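Local coordinates for protein CbbY (Rhodobacter sphaeroides, PDB 4UAS), which hydrolyses xylulose-1,5-bisphosphate, a potent Rubisco inhibitor, to xylulose 5-phosphate and phosphate as a selective magnesium-dependent sugar phosphatase, at residues 19-24 and 78-82; 41-45 and 54-58; 49-53 and 145-151. All coordinates share one frame; numbering follows the deposited sequence.

Contact 1: 19-24 and 78-82; sequences LHRRAF and KTERF
Ala23 and Phe82 mark the close approach of the two helical segments, with CA atoms 5.3 Å apart; the short axes pass 8.6 Å from each other at 129°, nearer antiparallel than parallel. The small Ala23 lies at this closest CA pair, its CB against the backbone N of Phe82 and the carbonyl O of Lys78.

The main side-chain feature is an offset stack of the His20 and Phe82 rings. The planes are almost parallel and the centroids lie 3.9 Å apart. Phe82 CE1 rests over the centre of the imidazole, while His20 CE1 lies nearer the rim of the phenyl ring. Leu19 CD2 packs on Phe82 CE1, crossing that side chain at about a right angle.

Lys78 links the Phe24 and His20 rings. Its CG is anti to the backbone N, and the chain then bends at chi2 (-94°). This carries it across Phe24, with CE over the face of that ring at 3.8 Å from the centroid, a CH-pi contact. NZ makes an off-centre cation-pi contact with the same ring. Beyond it, NZ of Lys78 donates a 2.8 Å hydrogen bond to ND1 of His20, reaching it at the ring edge with a tilt of 20° from the imidazole plane. The other nitrogen, NE2, is hydrogen-bonded to OD1 of Asp10, a magnesium ligand and the inferred proton donor. His20 is thus gripped at both nitrogens and covered on one face, which fixes its rotation.

Lys78 is among the substrate-binding residues. His20 stands between it and Asp10, consistent with a second-shell role. The crossing helices 17-31 and 71-87 are typical of the helical cap that sits over the active site in this branch of the HAD phosphatases.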
# COMPACT_ATOMS: atom_id res chain seq x y z
N LEU A 19 -7.23 -8.67 -5.35
CA LEU A 19 -6.37 -9.15 -6.40
C LEU A 19 -5.12 -9.82 -5.83
O LEU A 19 -4.65 -10.83 -6.38
CB LEU A 19 -6.02 -8.01 -7.39
CG LEU A 19 -5.53 -8.49 -8.77
CD1 LEU A 19 -6.70 -9.08 -9.56
CD2 LEU A 19 -4.96 -7.31 -9.54
N HIS A 20 -4.51 -9.25 -4.80
CA HIS A 20 -3.44 -9.92 -4.11
C HIS A 20 -3.87 -11.29 -3.62
O HIS A 20 -3.14 -12.26 -3.77
CB HIS A 20 -2.94 -9.10 -2.91
CG HIS A 20 -2.07 -7.94 -3.28
ND1 HIS A 20 -0.82 -8.10 -3.80
CD2 HIS A 20 -2.30 -6.60 -3.18
CE1 HIS A 20 -0.31 -6.90 -4.03
NE2 HIS A 20 -1.17 -5.98 -3.65
N ARG A 21 -5.05 -11.40 -2.98
CA ARG A 21 -5.54 -12.68 -2.47
C ARG A 21 -5.67 -13.69 -3.58
O ARG A 21 -5.23 -14.85 -3.44
CB ARG A 21 -6.84 -12.49 -1.71
CG ARG A 21 -7.31 -13.77 -0.98
CD ARG A 21 -8.58 -13.54 -0.17
NE ARG A 21 -9.77 -13.32 -0.95
CZ ARG A 21 -10.63 -14.27 -1.33
NH1 ARG A 21 -10.44 -15.53 -1.03
NH2 ARG A 21 -11.71 -13.92 -2.01
N ARG A 22 -6.20 -13.29 -4.72
CA ARG A 22 -6.30 -14.15 -5.89
C ARG A 22 -4.91 -14.60 -6.31
O ARG A 22 -4.69 -15.77 -6.63
CB ARG A 22 -7.03 -13.43 -7.03
CG ARG A 22 -7.09 -14.20 -8.35
CD ARG A 22 -7.90 -13.48 -9.42
NE ARG A 22 -7.81 -14.26 -10.65
CZ ARG A 22 -8.22 -13.79 -11.83
NH1 ARG A 22 -8.72 -12.61 -11.92
NH2 ARG A 22 -8.04 -14.50 -12.91
N ALA A 23 -3.95 -13.67 -6.42
CA ALA A 23 -2.61 -14.03 -6.84
C ALA A 23 -2.00 -15.04 -5.87
O ALA A 23 -1.32 -15.98 -6.29
CB ALA A 23 -1.74 -12.81 -6.95
N PHE A 24 -2.18 -14.85 -4.54
CA PHE A 24 -1.70 -15.83 -3.59
C PHE A 24 -2.32 -17.20 -3.86
O PHE A 24 -1.63 -18.21 -3.99
CB PHE A 24 -1.98 -15.42 -2.14
CG PHE A 24 -1.05 -14.38 -1.55
CD1 PHE A 24 0.25 -14.74 -1.25
CD2 PHE A 24 -1.48 -13.10 -1.25
CE1 PHE A 24 1.12 -13.82 -0.65
CE2 PHE A 24 -0.62 -12.20 -0.68
CZ PHE A 24 0.68 -12.54 -0.37
N LYS A 78 4.22 -15.36 -6.77
CA LYS A 78 2.98 -14.64 -6.51
C LYS A 78 3.04 -13.20 -7.02
O LYS A 78 2.04 -12.70 -7.55
CB LYS A 78 2.67 -14.68 -5.01
CG LYS A 78 1.45 -13.82 -4.59
CD LYS A 78 1.86 -12.41 -4.13
CE LYS A 78 0.68 -11.46 -4.07
NZ LYS A 78 1.06 -10.14 -3.57
N THR A 79 4.22 -12.56 -6.93
CA THR A 79 4.40 -11.23 -7.47
C THR A 79 4.23 -11.21 -8.95
O THR A 79 3.53 -10.35 -9.49
CB THR A 79 5.74 -10.65 -7.00
OG1 THR A 79 5.76 -10.57 -5.60
CG2 THR A 79 5.99 -9.25 -7.61
N GLU A 80 4.87 -12.16 -9.63
CA GLU A 80 4.71 -12.27 -11.08
C GLU A 80 3.23 -12.42 -11.45
O GLU A 80 2.74 -11.81 -12.41
CB GLU A 80 5.52 -13.43 -11.58
CG GLU A 80 7.04 -13.21 -11.47
CD GLU A 80 7.86 -14.44 -11.74
OE1 GLU A 80 7.27 -15.53 -12.02
OE2 GLU A 80 9.10 -14.34 -11.65
N ARG A 81 2.49 -13.24 -10.69
CA ARG A 81 1.06 -13.42 -10.98
C ARG A 81 0.28 -12.13 -10.75
O ARG A 81 -0.57 -11.80 -11.57
CB ARG A 81 0.46 -14.60 -10.19
CG ARG A 81 0.88 -16.00 -10.62
CD ARG A 81 0.17 -17.16 -9.92
NE ARG A 81 0.54 -18.42 -10.52
CZ ARG A 81 -0.19 -19.04 -11.46
NH1 ARG A 81 0.24 -20.19 -11.96
NH2 ARG A 81 -1.37 -18.56 -11.86
N PHE A 82 0.56 -11.44 -9.65
CA PHE A 82 -0.12 -10.16 -9.41
C PHE A 82 0.15 -9.15 -10.53
O PHE A 82 -0.76 -8.46 -10.98
CB PHE A 82 0.34 -9.59 -8.09
CG PHE A 82 -0.32 -8.27 -7.74
CD1 PHE A 82 -1.59 -8.23 -7.17
CD2 PHE A 82 0.29 -7.07 -8.02
CE1 PHE A 82 -2.15 -7.06 -6.85
CE2 PHE A 82 -0.28 -5.91 -7.70
CZ PHE A 82 -1.50 -5.87 -7.13

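Contact 2: 41-45 and 54-58; sequences EYREL and RIARF
Leu45 and Arg54 hold the last turn of helix 39-45 against helix 51-61. Arg54 NE donates a 3.1 Å hydrogen bond to the backbone O of Leu45, with an N-H...O angle of 149°. The donor comes from above the carbonyl plane. The bend at chi3 (-62°) turns the guanidinium back toward that oxygen. NH2 of Arg54 is taken up by the carbonyl of Thr48. NH1 of Arg54 lies 3.0 Å from Tyr42 OH, and the ring and guanidinium planes stand at right angles. The phenol oxygen itself is hydrogen-bonded to Glu17, a substrate-binding residue, as Arg54 is.

Arg57 serves the neighbouring carbonyl. Its NH1 and NH2 both make weak bonds to Glu44 O, at 3.1 Å and 3.3 Å. The strongest partner of Arg57 is the hydroxyl of Thr48; NH1 also bonds that of Thr47, which bonds Glu44 O as well. NH2 of Arg57 also donates to a water O at 2.9 Å, which in turn donates to Glu44 O.

Leu45 packs between the two arginine chains. Its CB rests on CG of Arg54, and Leu45 CD2 meets NE of Arg57 at 3.9 Å and CB of Phe58 at 4.3 Å. Glu41 OE2 lies at the edge of the Phe58 ring, near its plane.

The two helices are joined by the linker 46-50. Tyr42 reaches His20 and Phe24 on helix 17-31, Ile55 packs on Phe24 and on helix 71-87, and Phe58 meets Trp35 and Trp37 edge-to-face.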
# COMPACT_ATOMS: atom_id res chain seq x y z
N GLU A 41 -9.84 -15.49 6.59
CA GLU A 41 -8.44 -15.69 7.01
C GLU A 41 -7.58 -14.53 6.46
O GLU A 41 -6.66 -14.06 7.15
CB GLU A 41 -7.94 -17.04 6.58
CG GLU A 41 -6.48 -17.26 6.88
CD GLU A 41 -6.06 -18.69 6.88
OE1 GLU A 41 -6.73 -19.49 6.24
OE2 GLU A 41 -5.10 -19.03 7.53
N TYR A 42 -7.83 -14.08 5.24
CA TYR A 42 -7.00 -13.02 4.70
C TYR A 42 -7.13 -11.74 5.48
O TYR A 42 -6.13 -11.00 5.70
CB TYR A 42 -7.34 -12.84 3.18
CG TYR A 42 -6.25 -12.09 2.45
CD1 TYR A 42 -4.96 -12.62 2.35
CD2 TYR A 42 -6.47 -10.85 1.87
CE1 TYR A 42 -3.94 -11.99 1.65
CE2 TYR A 42 -5.49 -10.20 1.17
CZ TYR A 42 -4.23 -10.74 1.05
OH TYR A 42 -3.20 -10.08 0.43
N ARG A 43 -8.30 -11.41 5.97
CA ARG A 43 -8.46 -10.20 6.82
C ARG A 43 -7.58 -10.22 8.02
O ARG A 43 -7.02 -9.20 8.38
CB ARG A 43 -9.93 -10.07 7.20
CG ARG A 43 -10.23 -8.76 7.98
CD ARG A 43 -11.69 -8.66 8.38
NE ARG A 43 -12.52 -8.53 7.19
CZ ARG A 43 -12.89 -7.43 6.57
NH1 ARG A 43 -12.59 -6.19 7.05
NH2 ARG A 43 -13.47 -7.52 5.42
N GLU A 44 -7.37 -11.42 8.62
CA GLU A 44 -6.43 -11.56 9.76
C GLU A 44 -4.98 -11.45 9.30
O GLU A 44 -4.19 -10.70 9.89
CB GLU A 44 -6.68 -12.86 10.47
CG GLU A 44 -8.08 -13.02 11.07
CD GLU A 44 -8.46 -11.87 11.99
OE1 GLU A 44 -7.64 -11.54 12.91
OE2 GLU A 44 -9.59 -11.26 11.76
N LEU A 45 -4.65 -12.16 8.25
CA LEU A 45 -3.28 -12.13 7.76
C LEU A 45 -2.81 -10.76 7.29
O LEU A 45 -1.59 -10.49 7.29
CB LEU A 45 -3.13 -13.17 6.63
CG LEU A 45 -3.19 -14.64 6.98
CD1 LEU A 45 -3.20 -15.50 5.72
CD2 LEU A 45 -2.04 -14.99 7.92
N ARG A 54 3.86 -12.20 5.49
CA ARG A 54 2.52 -12.77 5.64
C ARG A 54 2.58 -14.29 5.37
O ARG A 54 1.98 -15.05 6.11
CB ARG A 54 1.56 -12.10 4.62
CG ARG A 54 0.14 -12.47 4.83
CD ARG A 54 -0.82 -11.67 3.95
NE ARG A 54 -0.71 -10.29 4.30
CZ ARG A 54 -0.55 -9.31 3.48
NH1 ARG A 54 -0.81 -9.45 2.18
NH2 ARG A 54 -0.14 -8.12 3.93
N ILE A 55 3.31 -14.72 4.34
CA ILE A 55 3.47 -16.17 4.13
C ILE A 55 4.12 -16.80 5.33
O ILE A 55 3.70 -17.86 5.80
CB ILE A 55 4.25 -16.44 2.80
CG1 ILE A 55 3.47 -15.97 1.58
CG2 ILE A 55 4.61 -17.93 2.71
CD1 ILE A 55 4.35 -15.81 0.36
N ALA A 56 5.20 -16.19 5.86
CA ALA A 56 5.90 -16.74 6.99
C ALA A 56 4.99 -16.90 8.19
O ALA A 56 5.02 -17.93 8.90
CB ALA A 56 7.11 -15.88 7.33
N ARG A 57 4.15 -15.90 8.44
CA ARG A 57 3.21 -15.97 9.55
C ARG A 57 2.23 -17.15 9.38
O ARG A 57 1.99 -17.95 10.29
CB ARG A 57 2.41 -14.69 9.70
CG ARG A 57 1.23 -14.76 10.62
CD ARG A 57 0.49 -13.47 10.73
NE ARG A 57 -0.79 -13.61 11.38
CZ ARG A 57 -1.67 -12.62 11.46
NH1 ARG A 57 -1.37 -11.41 11.00
NH2 ARG A 57 -2.87 -12.85 11.98
N PHE A 58 1.67 -17.26 8.19
CA PHE A 58 0.76 -18.36 7.88
C PHE A 58 1.46 -19.69 8.11
O PHE A 58 0.87 -20.61 8.72
CB PHE A 58 0.31 -18.23 6.46
CG PHE A 58 -0.37 -19.45 5.90
CD1 PHE A 58 -1.62 -19.83 6.30
CD2 PHE A 58 0.28 -20.20 4.95
CE1 PHE A 58 -2.20 -20.94 5.79
CE2 PHE A 58 -0.29 -21.34 4.37
CZ PHE A 58 -1.55 -21.69 4.84
O HOH W 1 -4.39 -10.63 13.04

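Contact 3: 49-53 and 145-151. With PO4 (phosphate ion), chain C.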
# COMPACT_ATOMS: atom_id res chain seq x y z
N THR A 49 2.17 -6.89 7.42
CA THR A 49 2.41 -6.28 6.14
C THR A 49 3.63 -6.95 5.48
O THR A 49 4.54 -7.47 6.14
CB THR A 49 2.61 -4.80 6.31
OG1 THR A 49 3.86 -4.53 6.94
CG2 THR A 49 1.44 -4.07 6.98
N GLY A 50 3.62 -6.92 4.16
CA GLY A 50 4.64 -7.54 3.33
C GLY A 50 4.26 -8.96 2.98
O GLY A 50 3.90 -9.74 3.86
N GLY A 51 4.33 -9.29 1.70
CA GLY A 51 3.87 -10.61 1.30
C GLY A 51 4.71 -11.75 1.87
O GLY A 51 4.20 -12.81 2.22
N LYS A 52 6.02 -11.57 1.93
CA LYS A 52 6.89 -12.64 2.42
C LYS A 52 6.60 -12.85 3.91
O LYS A 52 6.53 -14.02 4.39
CB LYS A 52 8.38 -12.33 2.22
CG LYS A 52 8.84 -12.36 0.78
CD LYS A 52 10.34 -12.18 0.59
CE LYS A 52 10.92 -10.93 1.12
NZ LYS A 52 10.36 -9.65 0.64
N GLU A 53 6.46 -11.75 4.66
CA GLU A 53 6.18 -11.80 6.07
C GLU A 53 4.84 -12.48 6.34
O GLU A 53 4.66 -13.20 7.31
CB GLU A 53 6.22 -10.39 6.68
CG GLU A 53 7.61 -9.69 6.65
CD GLU A 53 7.99 -9.06 5.31
OE1 GLU A 53 7.31 -9.15 4.30
OE2 GLU A 53 9.10 -8.40 5.33
N ASP A 145 11.41 -4.02 0.57
CA ASP A 145 12.50 -4.30 1.46
C ASP A 145 13.52 -3.20 1.51
O ASP A 145 14.66 -3.38 1.96
CB ASP A 145 13.14 -5.65 1.12
CG ASP A 145 12.20 -6.84 1.25
OD1 ASP A 145 10.96 -6.72 1.62
OD2 ASP A 145 12.61 -7.95 0.92
N MET A 146 13.15 -1.99 1.15
CA MET A 146 14.01 -0.82 1.29
C MET A 146 14.30 -0.45 2.74
O MET A 146 15.24 0.28 3.00
CB MET A 146 13.51 0.39 0.49
CG MET A 146 13.56 0.18 -1.00
SD MET A 146 12.85 1.59 -1.88
CE MET A 146 12.51 0.82 -3.50
N VAL A 147 13.45 -0.92 3.64
CA VAL A 147 13.72 -0.83 5.05
C VAL A 147 13.61 -2.22 5.65
O VAL A 147 12.93 -3.09 5.14
CB VAL A 147 12.78 0.16 5.79
CG1 VAL A 147 12.96 1.57 5.27
CG2 VAL A 147 11.35 -0.24 5.68
N ALA A 148 14.22 -2.45 6.82
CA ALA A 148 14.19 -3.73 7.51
C ALA A 148 12.86 -4.02 8.22
O ALA A 148 12.46 -5.17 8.33
CB ALA A 148 15.32 -3.84 8.50
N GLU A 149 12.23 -2.97 8.74
CA GLU A 149 11.00 -3.12 9.52
C GLU A 149 9.85 -2.42 8.79
O GLU A 149 9.93 -1.23 8.54
CB GLU A 149 11.22 -2.49 10.89
CG GLU A 149 12.35 -2.98 11.70
CD GLU A 149 12.19 -4.37 12.12
OE1 GLU A 149 11.06 -4.81 12.31
OE2 GLU A 149 13.28 -5.01 12.32
N LYS A 150 8.83 -3.20 8.46
CA LYS A 150 7.70 -2.71 7.70
C LYS A 150 6.63 -2.11 8.63
O LYS A 150 6.68 -2.24 9.87
CB LYS A 150 7.08 -3.82 6.82
CG LYS A 150 8.04 -4.24 5.67
CD LYS A 150 7.37 -5.30 4.82
CE LYS A 150 8.03 -5.57 3.50
NZ LYS A 150 9.35 -6.18 3.72
N LYS A 151 5.71 -1.38 8.02
CA LYS A 151 4.57 -0.79 8.76
C LYS A 151 4.00 -1.86 9.69
O LYS A 151 3.82 -3.01 9.28
CB LYS A 151 3.50 -0.26 7.81
CG LYS A 151 4.00 0.81 6.82
CD LYS A 151 2.85 1.36 5.97
CE LYS A 151 3.30 2.08 4.74
NZ LYS A 151 2.16 2.41 3.85
P PO4 C . 0.60 -0.89 1.61
O1 PO4 C . 1.72 -0.57 2.69
O2 PO4 C . 0.69 -2.44 1.31
O3 PO4 C . 0.73 -0.19 0.27
O4 PO4 C . -0.83 -0.66 2.20
O HOH W 2 3.51 -5.75 9.84
O HOH W 3 10.37 -7.33 7.41
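Thr49 and Lys151 are the nearest residues of the two segments, with CA atoms 6.5 Å apart. Thr49 is extended, Gly50 takes the N-cap position, and 51-53 start helix 51-61; the facing segment 145-151 is an irregular loop. Gly50 has a positive phi (92°), a backbone shape suited to glycine, and CD of Lys150 packs close on its CA.

Thr49 OG1 donates a 2.8 Å hydrogen bond to the carbonyl O of Lys151, in the carbonyl plane and on a lone pair. A water accepts from the backbone N of Thr49 and donates to the same carbonyl, so Lys151 O receives two bonds from the 49 end.

Four charged side chains build a salt-bridge network beside this. Lys52 and Asp145 come from opposite directions. NZ of Lys52 lies 2.8 Å from OD2 of Asp145, on the syn lone pair, and is weakly bonded to OD1 of the same residue. Lys150 stays extended until a bend at chi4 (67°), which puts NZ between two carboxylates. NZ of Lys150 bonds OE2 of Glu53 at 2.8 Å, from the syn side, and OD1 of Asp145 at 2.7 Å, from the anti side, both times tilted out of the carboxylate plane. OE2 of Glu53 and OD1 of Asp145 are 4.5 Å apart, and Lys150 probably offsets their repulsion.

Lys151 points elsewhere. Its extended chain brings NZ to salt bridges with Glu175 and the nucleophile Asp8, and NZ of Lys151 to O1 of the bound phosphate at 3.2 Å. Thr115, Thr116 and backbone nitrogens of Val9 and Asp10 also hold that ion. This placement fits the conserved lysine of HAD motif III, next to substrate-binding residues 50-53, consistent with the cap closed on the core beside a phosphatase active site.

The three contacts all touch one another. The centres of contacts 1 and 2 lie about 14 Å apart, as do those of contacts 2 and 3; contacts 1 and 3 are about 17 Å apart. Contacts 1 and 2 pack the cap helices 17-31, 39-45, 51-61 and 71-87 on one another, while Phe24 of contact 1 meets Gly51 of contact 3. Contacts 2 and 3 share helix 51-61. Along the chain the segments run 19-24, 41-45, 49-53, 54-58, 78-82 and 145-151. Only 145-151 follows the core strands 110-114 and 140-142, so contact 3 joins the cap to the parallel-sheet core. Each contributes substrate-binding residues to the region between cap and core.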